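PDB 5VPR: cysteine desulfurase from Elizabethkingia anophelis NUHP1, which probably removes sulfur from L-cysteine, and selenium from L-selenocysteine, to leave L-alanine, using covalently bound pyridoxal 5'-phosphate as cofactor. Local coordinates for residues A[84-89]-A[303-308]; A[191-196]-A[220-225]; A[176-181]-A[213-218]. All coordinates share one frame; numbering follows the deposited sequence.

All three contacts lie in the class-V aminotransferase fold, whose cofactor is carried as a Schiff base on Lys233. At Asp218 interaction 1 meets interaction 3: Asn88 ND2 is 3.0 Å from Asp218 OD1, a probable hydrogen bond, and the centres of interactions 1 and 3 are about 12 Å apart. Interaction 1 also reaches interaction 2, where Asn88 O and Gln220 NE2 lie 2.9 Å apart, again a probable hydrogen bond. Interactions 2 and 3 have centres about 13 Å apart and meet by packing, with Met222 CE 3.7 Å from Gln178 OE1. In interaction 3, Pro213 touches Met234, the residue after the cofactor lysine Lys233.

Interaction 1 (A[84-89]-A[303-308]); sequences QRFINA and VGRSNI
Arg305 lays its guanidinium flat over one face of the Phe86 ring and also binds the Phe86 carbonyl. The planes are 18° apart and the centres 3.8 Å apart. This is a stacked cation-pi pair. Arg305 NH2 sits over the ring centre, while Arg305 NE comes 3.3 Å from Phe86 CE1. The end of the guanidinium grips a single oxygen. NH1 donates to Phe86 O at 2.8 Å, in the carbonyl plane and on a lone pair. NH2 donates to the same Phe86 O at 2.9 Å, from above that plane. Both bonds are bent, near 133°, as expected when two nitrogens share one acceptor. The Arg305 chain bends at chi3 (84°), which turns the guanidinium onto ring and carbonyl together.

Phe86 stands in the last turn of helix 67-87, which ends in a Schellman motif. Asn88, with positive phi, is the C-prime residue, and Ala89 N bonds to Gln84 O at 2.9 Å. Gln84 NE2 adds a side-chain bond to Ala89 O. Arg305 begins helix 305-324, directly after the N-cap Gly304, whose backbone angles call for glycine. Further out, Val297, Met300 and Glu301 of helix 287-303 pack on Phe86, and Glu216 touches Arg305.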
ATOM      1  N   GLN A  84      -1.484 -11.586 -11.083  1.00 32.46           N
ATOM      2  CA  GLN A  84      -0.449 -12.618 -10.985  1.00 36.24           C
ATOM      3  C   GLN A  84       0.847 -12.181 -11.663  1.00 42.67           C
ATOM      4  O   GLN A  84       1.925 -12.215 -11.056  1.00 44.46           O
ATOM      5  CB  GLN A  84      -0.948 -13.931 -11.606  1.00 37.67           C
ATOM      6  CG  GLN A  84       0.071 -15.074 -11.475  1.00 42.55           C
ATOM      7  CD  GLN A  84      -0.035 -16.123 -12.561  1.00 47.83           C
ATOM      8  OE1 GLN A  84      -1.018 -16.184 -13.306  1.00 49.58           O
ATOM      9  NE2 GLN A  84       0.994 -16.958 -12.666  1.00 44.88           N
ATOM     10  N   ARG A  85       0.756 -11.764 -12.930  1.00 41.20           N
ATOM     11  CA  ARG A  85       1.945 -11.305 -13.647  1.00 44.05           C
ATOM     12  C   ARG A  85       2.530 -10.042 -13.023  1.00 49.01           C
ATOM     13  O   ARG A  85       3.752  -9.861 -13.008  1.00 48.79           O
ATOM     14  CB  ARG A  85       1.606 -11.071 -15.122  1.00 40.80           C
ATOM     15  CG  ARG A  85       1.387 -12.362 -15.916  1.00 51.85           C
ATOM     16  CD  ARG A  85       1.238 -12.099 -17.415  1.00 53.66           C
ATOM     17  NE  ARG A  85      -0.002 -11.394 -17.704  1.00 59.75           N
ATOM     18  CZ  ARG A  85      -1.172 -11.994 -17.906  1.00 65.62           C
ATOM     19  NH1 ARG A  85      -1.257 -13.320 -17.863  1.00 67.85           N
ATOM     20  NH2 ARG A  85      -2.259 -11.267 -18.156  1.00 58.92           N
ATOM     21  N   PHE A  86       1.669  -9.178 -12.487  1.00 41.18           N
ATOM     22  CA  PHE A  86       2.099  -7.925 -11.874  1.00 41.17           C
ATOM     23  C   PHE A  86       3.025  -8.162 -10.682  1.00 46.68           C
ATOM     24  O   PHE A  86       4.025  -7.453 -10.521  1.00 46.45           O
ATOM     25  CB  PHE A  86       0.852  -7.129 -11.466  1.00 36.92           C
ATOM     26  CG  PHE A  86       1.136  -5.765 -10.907  1.00 33.49           C
ATOM     27  CD1 PHE A  86       1.613  -4.750 -11.723  1.00 42.51           C
ATOM     28  CD2 PHE A  86       0.882  -5.485  -9.571  1.00 38.56           C
ATOM     29  CE1 PHE A  86       1.840  -3.470 -11.210  1.00 46.20           C
ATOM     30  CE2 PHE A  86       1.116  -4.207  -9.046  1.00 38.47           C
ATOM     31  CZ  PHE A  86       1.595  -3.206  -9.865  1.00 42.65           C
ATOM     32  N   ILE A  87       2.729  -9.160  -9.844  1.00 40.59           N
ATOM     33  CA  ILE A  87       3.575  -9.475  -8.692  1.00 40.37           C
ATOM     34  C   ILE A  87       4.480 -10.683  -8.951  1.00 43.16           C
ATOM     35  O   ILE A  87       5.193 -11.125  -8.041  1.00 43.12           O
ATOM     36  CB  ILE A  87       2.742  -9.692  -7.416  1.00 37.70           C
ATOM     37  CG1 ILE A  87       1.896 -10.972  -7.532  1.00 31.37           C
ATOM     38  CG2 ILE A  87       1.884  -8.445  -7.106  1.00 39.63           C
ATOM     39  CD1 ILE A  87       1.072 -11.280  -6.258  1.00 34.99           C
ATOM     40  N   ASN A  88       4.488 -11.205 -10.182  1.00 40.55           N
ATOM     41  CA  ASN A  88       5.250 -12.394 -10.559  1.00 42.84           C
ATOM     42  C   ASN A  88       4.963 -13.581  -9.641  1.00 47.24           C
ATOM     43  O   ASN A  88       5.866 -14.324  -9.252  1.00 43.27           O
ATOM     44  CB  ASN A  88       6.760 -12.122 -10.621  1.00 47.94           C
ATOM     45  CG  ASN A  88       7.488 -13.159 -11.470  1.00 55.69           C
ATOM     46  OD1 ASN A  88       6.910 -13.683 -12.423  1.00 57.46           O
ATOM     47  ND2 ASN A  88       8.742 -13.481 -11.115  1.00 45.15           N
ATOM     48  N   ALA A  89       3.690 -13.772  -9.301  1.00 43.99           N
ATOM     49  CA  ALA A  89       3.275 -15.027  -8.687  1.00 45.54           C
ATOM     50  C   ALA A  89       3.408 -16.164  -9.698  1.00 50.68           C
ATOM     51  O   ALA A  89       3.134 -15.998 -10.891  1.00 45.69           O
ATOM     52  CB  ALA A  89       1.826 -14.937  -8.175  1.00 36.45           C
ATOM     53  N   VAL A 303       2.084   2.934 -18.066  1.00 51.57           N
ATOM     54  CA  VAL A 303       3.010   4.008 -17.731  1.00 58.19           C
ATOM     55  C   VAL A 303       4.434   3.476 -17.652  1.00 61.25           C
ATOM     56  O   VAL A 303       5.372   4.078 -18.189  1.00 64.62           O
ATOM     57  CB  VAL A 303       2.594   4.693 -16.419  1.00 53.98           C
ATOM     58  CG1 VAL A 303       3.683   5.672 -15.985  1.00 61.53           C
ATOM     59  CG2 VAL A 303       1.291   5.424 -16.613  1.00 47.61           C
ATOM     60  N   GLY A 304       4.621   2.350 -16.979  1.00 57.82           N
ATOM     61  CA  GLY A 304       5.959   1.834 -16.780  1.00 58.04           C
ATOM     62  C   GLY A 304       6.377   1.951 -15.332  1.00 58.31           C
ATOM     63  O   GLY A 304       6.489   3.058 -14.793  1.00 58.09           O
ATOM     64  N   ARG A 305       6.605   0.806 -14.690  1.00 54.96           N
ATOM     65  CA  ARG A 305       6.844   0.797 -13.251  1.00 55.00           C
ATOM     66  C   ARG A 305       8.182   1.437 -12.902  1.00 61.19           C
ATOM     67  O   ARG A 305       8.304   2.101 -11.862  1.00 61.47           O
ATOM     68  CB  ARG A 305       6.758  -0.640 -12.744  1.00 57.03           C
ATOM     69  CG  ARG A 305       5.445  -1.310 -13.171  1.00 69.46           C
ATOM     70  CD  ARG A 305       5.450  -2.812 -12.927  1.00 69.02           C
ATOM     71  NE  ARG A 305       5.085  -3.182 -11.557  1.00 51.13           N
ATOM     72  CZ  ARG A 305       5.037  -4.444 -11.136  1.00 52.47           C
ATOM     73  NH1 ARG A 305       5.329  -5.424 -11.984  1.00 53.26           N
ATOM     74  NH2 ARG A 305       4.701  -4.736  -9.882  1.00 46.80           N
ATOM     75  N   SER A 306       9.187   1.274 -13.758  1.00 52.45           N
ATOM     76  CA  SER A 306      10.430   1.994 -13.539  1.00 54.82           C
ATOM     77  C   SER A 306      10.234   3.492 -13.741  1.00 55.14           C
ATOM     78  O   SER A 306      10.827   4.300 -13.019  1.00 59.41           O
ATOM     79  CB  SER A 306      11.523   1.457 -14.463  1.00 70.96           C
ATOM     80  OG  SER A 306      11.179   1.674 -15.817  1.00 84.67           O
ATOM     81  N   ASN A 307       9.399   3.887 -14.708  1.00 57.38           N
ATOM     82  CA  ASN A 307       9.123   5.311 -14.899  1.00 60.98           C
ATOM     83  C   ASN A 307       8.416   5.904 -13.692  1.00 61.02           C
ATOM     84  O   ASN A 307       8.674   7.053 -13.314  1.00 60.42           O
ATOM     85  CB  ASN A 307       8.277   5.537 -16.145  1.00 58.53           C
ATOM     86  CG  ASN A 307       8.970   5.094 -17.401  1.00 67.11           C
ATOM     87  OD1 ASN A 307       8.779   3.970 -17.864  1.00 75.30           O
ATOM     88  ND2 ASN A 307       9.790   5.969 -17.956  1.00 77.92           N
ATOM     89  N   ILE A 308       7.492   5.156 -13.093  1.00 54.11           N
ATOM     90  CA  ILE A 308       6.803   5.667 -11.914  1.00 49.71           C
ATOM     91  C   ILE A 308       7.797   5.861 -10.784  1.00 54.78           C
ATOM     92  O   ILE A 308       7.853   6.924 -10.156  1.00 53.52           O
ATOM     93  CB  ILE A 308       5.660   4.726 -11.497  1.00 45.48           C
ATOM     94  CG1 ILE A 308       4.555   4.711 -12.548  1.00 41.43           C
ATOM     95  CG2 ILE A 308       5.104   5.133 -10.138  1.00 45.10           C
ATOM     96  CD1 ILE A 308       3.515   3.644 -12.270  1.00 41.72           C
TER

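Interaction 2 (A[191-196]-A[220-225]); sequences EIIRKV and QTMDCD
Ile193 carries the apolar part of this contact, reaching from helix 189-199 to the end of helix 219-222. Its CD1 lies 3.8 Å from Met222 CG, and the two side chains cross at about a right angle. In Ile193, CG1 lies anti to the carbonyl carbon (chi1 -71°), and the extended chi2 carries CD1 out to Met222. The Met222 chain bends at chi3 (-58°), which turns CE off the line of the chain, to pack against Gln178.

Other touches are of methyl groups on backbone. Ile193 CD1 comes 3.1 Å from Met222 O, a close approach of a methyl to a carbonyl oxygen. Ile193 CG2 is 3.9 Å from the same Met222 O and 4.0 Å from Asp223 O. Both methyl branches thus meet the carbonyl oxygen of the last helical residue. Ile193 CD1 is also 4.2 Å from Cys224 N.

The chain path here is alpha/beta. Helix 189-199 follows strand 171-177 and leads into the parallel neighbour strand 203-207, which makes a beta-alpha-beta crossover on the large seven-stranded sheet. Asp223, with positive phi, takes the chain out of helix 219-222 toward strand 226-230. Ile204 of strand 203-207 touches Ile193 from the sheet side, and Ile206 touches Cys224.

Ionic partners of Asp223 and Asp225 lie outside the two segments. Asp223 OD1 makes a salt bridge to Lys246, and its OD2 another to Arg197. Asp225 OD2 also pairs with Arg197, so this one arginine ties both aspartates to the last turn of helix 189-199. The Asp223 carboxylate passes Ile193 more loosely, with Asp223 OD2 4.3 Å from Ile193 CG2.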
ATOM      1  N   GLU A 191      16.673  -8.492   3.794  1.00 41.74           N
ATOM      2  CA  GLU A 191      17.498  -8.862   4.937  1.00 49.55           C
ATOM      3  C   GLU A 191      16.664  -9.522   6.030  1.00 41.80           C
ATOM      4  O   GLU A 191      17.095 -10.508   6.639  1.00 42.51           O
ATOM      5  CB  GLU A 191      18.193  -7.616   5.473  1.00 47.87           C
ATOM      6  CG  GLU A 191      19.251  -7.881   6.505  1.00 57.17           C
ATOM      7  CD  GLU A 191      19.824  -6.589   7.018  1.00 58.44           C
ATOM      8  OE1 GLU A 191      20.419  -6.582   8.119  1.00 69.99           O
ATOM      9  OE2 GLU A 191      19.648  -5.571   6.313  1.00 55.70           O
ATOM     10  N   ILE A 192      15.460  -8.996   6.284  1.00 40.31           N
ATOM     11  CA  ILE A 192      14.582  -9.576   7.302  1.00 39.56           C
ATOM     12  C   ILE A 192      14.208 -11.012   6.938  1.00 46.35           C
ATOM     13  O   ILE A 192      14.313 -11.927   7.762  1.00 44.60           O
ATOM     14  CB  ILE A 192      13.322  -8.706   7.487  1.00 38.27           C
ATOM     15  CG1 ILE A 192      13.679  -7.338   8.075  1.00 45.82           C
ATOM     16  CG2 ILE A 192      12.276  -9.436   8.344  1.00 41.30           C
ATOM     17  CD1 ILE A 192      12.482  -6.355   8.103  1.00 38.99           C
ATOM     18  N   ILE A 193      13.760 -11.227   5.696  1.00 38.45           N
ATOM     19  CA  ILE A 193      13.354 -12.559   5.253  1.00 38.38           C
ATOM     20  C   ILE A 193      14.524 -13.533   5.335  1.00 40.03           C
ATOM     21  O   ILE A 193      14.378 -14.658   5.820  1.00 43.88           O
ATOM     22  CB  ILE A 193      12.771 -12.488   3.832  1.00 37.63           C
ATOM     23  CG1 ILE A 193      11.397 -11.805   3.866  1.00 41.14           C
ATOM     24  CG2 ILE A 193      12.614 -13.882   3.242  1.00 38.80           C
ATOM     25  CD1 ILE A 193      10.803 -11.610   2.500  1.00 38.57           C
ATOM     26  N   ARG A 194      15.708 -13.103   4.889  1.00 41.19           N
ATOM     27  CA  ARG A 194      16.894 -13.942   5.017  1.00 43.02           C
ATOM     28  C   ARG A 194      17.120 -14.350   6.470  1.00 46.55           C
ATOM     29  O   ARG A 194      17.377 -15.524   6.760  1.00 52.02           O
ATOM     30  CB  ARG A 194      18.118 -13.206   4.461  1.00 44.91           C
ATOM     31  CG  ARG A 194      19.014 -14.074   3.612  1.00 57.91           C
ATOM     32  CD  ARG A 194      20.259 -13.322   3.126  1.00 67.54           C
ATOM     33  NE  ARG A 194      19.916 -12.005   2.594  1.00 76.90           N
ATOM     34  CZ  ARG A 194      20.289 -10.860   3.154  1.00 67.52           C
ATOM     35  NH1 ARG A 194      21.036 -10.881   4.251  1.00 63.68           N
ATOM     36  NH2 ARG A 194      19.927  -9.701   2.611  1.00 61.83           N
ATOM     37  N   LYS A 195      17.029 -13.391   7.402  1.00 43.19           N
ATOM     38  CA  LYS A 195      17.173 -13.731   8.817  1.00 46.51           C
ATOM     39  C   LYS A 195      16.090 -14.697   9.277  1.00 45.07           C
ATOM     40  O   LYS A 195      16.379 -15.661   9.997  1.00 46.21           O
ATOM     41  CB  LYS A 195      17.142 -12.483   9.693  1.00 46.76           C
ATOM     42  CG  LYS A 195      18.345 -11.562   9.606  1.00 55.45           C
ATOM     43  CD  LYS A 195      18.017 -10.233  10.314  1.00 57.30           C
ATOM     44  CE  LYS A 195      19.218  -9.283  10.373  1.00 57.83           C
ATOM     45  NZ  LYS A 195      20.426  -9.965  10.916  1.00 61.90           N
ATOM     46  N   VAL A 196      14.835 -14.455   8.880  1.00 41.66           N
ATOM     47  CA  VAL A 196      13.739 -15.302   9.342  1.00 44.49           C
ATOM     48  C   VAL A 196      13.870 -16.727   8.792  1.00 44.49           C
ATOM     49  O   VAL A 196      13.599 -17.699   9.499  1.00 42.97           O
ATOM     50  CB  VAL A 196      12.379 -14.671   8.974  1.00 39.68           C
ATOM     51  CG1 VAL A 196      11.237 -15.615   9.361  1.00 40.32           C
ATOM     52  CG2 VAL A 196      12.200 -13.316   9.650  1.00 39.25           C
ATOM     53  N   GLN A 220       8.316 -14.028  -6.078  1.00 40.37           N
ATOM     54  CA  GLN A 220       9.159 -15.214  -6.190  1.00 46.50           C
ATOM     55  C   GLN A 220      10.572 -14.925  -5.708  1.00 51.06           C
ATOM     56  O   GLN A 220      11.133 -15.695  -4.921  1.00 55.31           O
ATOM     57  CB  GLN A 220       9.163 -15.753  -7.626  1.00 47.24           C
ATOM     58  CG  GLN A 220       7.888 -16.561  -7.939  1.00 44.59           C
ATOM     59  CD  GLN A 220       7.917 -17.271  -9.287  1.00 54.21           C
ATOM     60  OE1 GLN A 220       8.527 -18.332  -9.429  1.00 61.25           O
ATOM     61  NE2 GLN A 220       7.233 -16.698 -10.275  1.00 56.69           N
ATOM     62  N   THR A 221      11.163 -13.809  -6.147  1.00 48.76           N
ATOM     63  CA  THR A 221      12.482 -13.471  -5.620  1.00 53.22           C
ATOM     64  C   THR A 221      12.390 -12.961  -4.184  1.00 52.57           C
ATOM     65  O   THR A 221      13.306 -13.189  -3.387  1.00 45.99           O
ATOM     66  CB  THR A 221      13.182 -12.451  -6.524  1.00 57.53           C
ATOM     67  OG1 THR A 221      12.345 -11.306  -6.705  1.00 51.47           O
ATOM     68  CG2 THR A 221      13.486 -13.063  -7.878  1.00 58.75           C
ATOM     69  N   MET A 222      11.284 -12.311  -3.818  1.00 45.50           N
ATOM     70  CA  MET A 222      11.126 -11.851  -2.440  1.00 41.83           C
ATOM     71  C   MET A 222      11.022 -13.020  -1.462  1.00 38.13           C
ATOM     72  O   MET A 222      11.404 -12.889  -0.295  1.00 42.75           O
ATOM     73  CB  MET A 222       9.881 -10.958  -2.320  1.00 43.72           C
ATOM     74  CG  MET A 222       9.619 -10.434  -0.900  1.00 40.39           C
ATOM     75  SD  MET A 222       8.081  -9.481  -0.742  1.00 41.96           S
ATOM     76  CE  MET A 222       8.389  -8.192  -1.940  1.00 41.36           C
ATOM     77  N   ASP A 223      10.485 -14.146  -1.907  1.00 37.54           N
ATOM     78  CA  ASP A 223      10.316 -15.324  -1.061  1.00 41.71           C
ATOM     79  C   ASP A 223       9.460 -15.031   0.178  1.00 41.07           C
ATOM     80  O   ASP A 223       9.649 -15.630   1.241  1.00 43.41           O
ATOM     81  CB  ASP A 223      11.683 -15.910  -0.663  1.00 44.13           C
ATOM     82  CG  ASP A 223      11.551 -17.260  -0.017  1.00 51.70           C
ATOM     83  OD1 ASP A 223      10.700 -18.045  -0.499  1.00 49.20           O
ATOM     84  OD2 ASP A 223      12.262 -17.518   0.978  1.00 56.13           O
ATOM     85  N   CYS A 224       8.488 -14.123   0.066  1.00 39.52           N
ATOM     86  CA  CYS A 224       7.487 -14.016   1.116  1.00 34.15           C
ATOM     87  C   CYS A 224       6.546 -15.218   1.056  1.00 40.04           C
ATOM     88  O   CYS A 224       6.382 -15.855   0.009  1.00 44.47           O
ATOM     89  CB  CYS A 224       6.685 -12.721   0.959  1.00 39.22           C
ATOM     90  SG  CYS A 224       5.973 -12.605  -0.706  1.00 40.95           S
ATOM     91  N   ASP A 225       5.939 -15.551   2.195  1.00 36.42           N
ATOM     92  CA  ASP A 225       4.875 -16.553   2.176  1.00 40.12           C
ATOM     93  C   ASP A 225       3.517 -15.942   1.850  1.00 43.83           C
ATOM     94  O   ASP A 225       2.674 -16.609   1.234  1.00 45.31           O
ATOM     95  CB  ASP A 225       4.790 -17.266   3.520  1.00 37.55           C
ATOM     96  CG  ASP A 225       6.011 -18.125   3.791  1.00 40.28           C
ATOM     97  OD1 ASP A 225       6.355 -18.938   2.915  1.00 41.86           O
ATOM     98  OD2 ASP A 225       6.622 -17.968   4.862  1.00 42.83           O
TER

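Interaction 3 (A[176-181]-A[213-218])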
ATOM      1  N   VAL A 176       5.656  -8.043   8.593  1.00 38.87           N
ATOM      2  CA  VAL A 176       6.360  -6.775   8.449  1.00 34.11           C
ATOM      3  C   VAL A 176       5.706  -5.985   7.322  1.00 35.54           C
ATOM      4  O   VAL A 176       5.369  -6.551   6.278  1.00 38.85           O
ATOM      5  CB  VAL A 176       7.874  -6.993   8.157  1.00 35.59           C
ATOM      6  CG1 VAL A 176       8.614  -5.670   8.102  1.00 49.51           C
ATOM      7  CG2 VAL A 176       8.513  -7.907   9.187  1.00 45.71           C
ATOM      8  N   ASN A 177       5.539  -4.676   7.519  1.00 36.19           N
ATOM      9  CA  ASN A 177       5.158  -3.809   6.406  1.00 39.47           C
ATOM     10  C   ASN A 177       6.386  -3.470   5.563  1.00 42.17           C
ATOM     11  O   ASN A 177       7.467  -3.184   6.089  1.00 42.68           O
ATOM     12  CB  ASN A 177       4.476  -2.529   6.908  1.00 42.43           C
ATOM     13  N   GLN A 178       6.228  -3.544   4.239  1.00 39.07           N
ATOM     14  CA  GLN A 178       7.361  -3.283   3.357  1.00 38.95           C
ATOM     15  C   GLN A 178       7.708  -1.799   3.339  1.00 43.94           C
ATOM     16  O   GLN A 178       8.888  -1.426   3.297  1.00 40.84           O
ATOM     17  CB  GLN A 178       7.054  -3.790   1.948  1.00 35.79           C
ATOM     18  CG  GLN A 178       8.223  -3.645   0.966  1.00 40.15           C
ATOM     19  CD  GLN A 178       7.999  -4.413  -0.328  1.00 39.74           C
ATOM     20  OE1 GLN A 178       6.966  -5.047  -0.503  1.00 43.73           O
ATOM     21  NE2 GLN A 178       8.965  -4.359  -1.235  1.00 41.95           N
ATOM     22  N   VAL A 179       6.693  -0.936   3.387  1.00 36.07           N
ATOM     23  CA  VAL A 179       6.879   0.510   3.456  1.00 40.18           C
ATOM     24  C   VAL A 179       6.015   1.043   4.590  1.00 41.70           C
ATOM     25  O   VAL A 179       4.829   0.707   4.677  1.00 43.30           O
ATOM     26  CB  VAL A 179       6.511   1.201   2.130  1.00 37.11           C
ATOM     27  CG1 VAL A 179       6.684   2.721   2.255  1.00 42.83           C
ATOM     28  CG2 VAL A 179       7.370   0.682   1.013  1.00 39.06           C
ATOM     29  N   SER A 180       6.596   1.878   5.448  1.00 39.99           N
ATOM     30  CA  SER A 180       5.817   2.452   6.538  1.00 47.14           C
ATOM     31  C   SER A 180       4.864   3.522   6.000  1.00 47.46           C
ATOM     32  O   SER A 180       5.218   4.309   5.120  1.00 58.21           O
ATOM     33  CB  SER A 180       6.746   3.025   7.613  1.00 49.19           C
ATOM     34  OG  SER A 180       6.909   4.421   7.473  1.00 58.21           O
ATOM     35  N   ASN A 181       3.636   3.534   6.516  1.00 52.68           N
ATOM     36  CA  ASN A 181       2.627   4.438   5.958  1.00 59.19           C
ATOM     37  C   ASN A 181       2.781   5.867   6.471  1.00 54.69           C
ATOM     38  O   ASN A 181       2.433   6.820   5.757  1.00 55.65           O
ATOM     39  CB  ASN A 181       1.219   3.915   6.262  1.00 57.38           C
ATOM     40  N   PRO A 213       2.003   0.484  -4.955  1.00 34.79           N
ATOM     41  CA  PRO A 213       1.824   1.632  -5.863  1.00 38.09           C
ATOM     42  C   PRO A 213       3.126   2.237  -6.347  1.00 34.18           C
ATOM     43  O   PRO A 213       3.085   3.067  -7.257  1.00 40.08           O
ATOM     44  CB  PRO A 213       1.045   2.659  -5.012  1.00 41.23           C
ATOM     45  CG  PRO A 213       0.509   1.900  -3.862  1.00 46.81           C
ATOM     46  CD  PRO A 213       1.499   0.790  -3.607  1.00 38.59           C
ATOM     47  N   HIS A 214       4.273   1.864  -5.780  1.00 35.66           N
ATOM     48  CA  HIS A 214       5.478   2.673  -5.946  1.00 37.64           C
ATOM     49  C   HIS A 214       6.664   1.972  -6.587  1.00 47.76           C
ATOM     50  O   HIS A 214       7.469   2.646  -7.232  1.00 47.82           O
ATOM     51  CB  HIS A 214       5.905   3.238  -4.590  1.00 35.88           C
ATOM     52  CG  HIS A 214       4.915   4.208  -4.040  1.00 49.84           C
ATOM     53  ND1 HIS A 214       4.657   5.417  -4.646  1.00 46.71           N
ATOM     54  CD2 HIS A 214       4.065   4.123  -2.988  1.00 47.61           C
ATOM     55  CE1 HIS A 214       3.721   6.057  -3.967  1.00 42.07           C
ATOM     56  NE2 HIS A 214       3.345   5.294  -2.957  1.00 49.09           N
ATOM     57  N   PHE A 215       6.815   0.662  -6.436  1.00 42.68           N
ATOM     58  CA  PHE A 215       7.915   0.000  -7.129  1.00 54.07           C
ATOM     59  C   PHE A 215       7.565  -1.453  -7.380  1.00 47.60           C
ATOM     60  O   PHE A 215       6.637  -2.007  -6.787  1.00 39.40           O
ATOM     61  CB  PHE A 215       9.241   0.107  -6.365  1.00 59.41           C
ATOM     62  CG  PHE A 215       9.119  -0.113  -4.893  1.00 52.11           C
ATOM     63  CD1 PHE A 215       9.097   0.968  -4.025  1.00 50.23           C
ATOM     64  CD2 PHE A 215       9.058  -1.394  -4.373  1.00 55.12           C
ATOM     65  CE1 PHE A 215       8.999   0.783  -2.663  1.00 50.39           C
ATOM     66  CE2 PHE A 215       8.958  -1.598  -3.004  1.00 55.61           C
ATOM     67  CZ  PHE A 215       8.933  -0.505  -2.146  1.00 55.63           C
ATOM     68  N   GLU A 216       8.325  -2.058  -8.283  1.00 49.09           N
ATOM     69  CA  GLU A 216       7.980  -3.381  -8.785  1.00 49.90           C
ATOM     70  C   GLU A 216       8.067  -4.426  -7.683  1.00 45.80           C
ATOM     71  O   GLU A 216       8.964  -4.389  -6.841  1.00 41.19           O
ATOM     72  CB  GLU A 216       8.896  -3.765  -9.947  1.00 59.47           C
ATOM     73  CG  GLU A 216       8.679  -5.196 -10.438  1.00 74.51           C
ATOM     74  CD  GLU A 216       9.312  -5.476 -11.791  1.00 79.00           C
ATOM     75  OE1 GLU A 216       9.437  -4.521 -12.592  1.00 76.91           O
ATOM     76  OE2 GLU A 216       9.668  -6.652 -12.048  1.00 74.13           O
ATOM     77  N   ILE A 217       7.120  -5.364  -7.696  1.00 40.91           N
ATOM     78  CA  ILE A 217       7.053  -6.461  -6.740  1.00 43.18           C
ATOM     79  C   ILE A 217       7.315  -7.765  -7.485  1.00 42.94           C
ATOM     80  O   ILE A 217       6.720  -8.010  -8.539  1.00 46.26           O
ATOM     81  CB  ILE A 217       5.676  -6.501  -6.043  1.00 44.41           C
ATOM     82  CG1 ILE A 217       5.389  -5.186  -5.309  1.00 45.19           C
ATOM     83  CG2 ILE A 217       5.560  -7.730  -5.136  1.00 37.06           C
ATOM     84  CD1 ILE A 217       6.404  -4.828  -4.261  1.00 52.22           C
ATOM     85  N   ASP A 218       8.191  -8.606  -6.930  1.00 41.87           N
ATOM     86  CA  ASP A 218       8.444  -9.958  -7.437  1.00 38.99           C
ATOM     87  C   ASP A 218       8.420 -10.882  -6.225  1.00 42.28           C
ATOM     88  O   ASP A 218       9.437 -11.039  -5.535  1.00 43.48           O
ATOM     89  CB  ASP A 218       9.786 -10.048  -8.183  1.00 42.99           C
ATOM     90  CG  ASP A 218      10.021 -11.412  -8.852  1.00 50.41           C
ATOM     91  OD1 ASP A 218       9.441 -12.436  -8.426  1.00 48.83           O
ATOM     92  OD2 ASP A 218      10.808 -11.459  -9.825  1.00 53.87           O
TER
HETATM   93  O   HOH W   1       9.730  -5.237  -4.144  1.00 55.19           O
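The turn that leaves strand 171-177 at its C-terminal end meets the loop 213-218 here, in the large mixed sheet domain of the aminotransferase fold. Gln178 and Val179 both reach the edge of the Phe215 ring. Gln178 NE2 lies in the ring plane, 3.3 Å from Phe215 CE2, with the amide and ring planes 62° apart. The approach is therefore at the rim and not over a face. Val179 CG2 meets the same edge, 3.7 Å from Phe215 CZ, as an apolar contact. Phe215 CG stands between its backbone N and carbonyl carbon (chi1 43°), which points the ring across to these two residues. The Gln178 chain is extended, with CG anti to the backbone N, and its amide ends between Phe215 and Ile217. Gln178 OE1 is 3.8 Å from Ile217 CD1. A water bridges the segments: it accepts from Gln178 NE2 at 3.1 Å and donates to Glu216 O at 2.9 Å. Asp218 then N-caps helix 219-222.

Phe227 of strand 226-230 touches Gln178 and Ile217. Ile189 of helix 189-199 packs on Gln178, and the Gln178 backbone bonds to Asp207 at the end of strand 203-207.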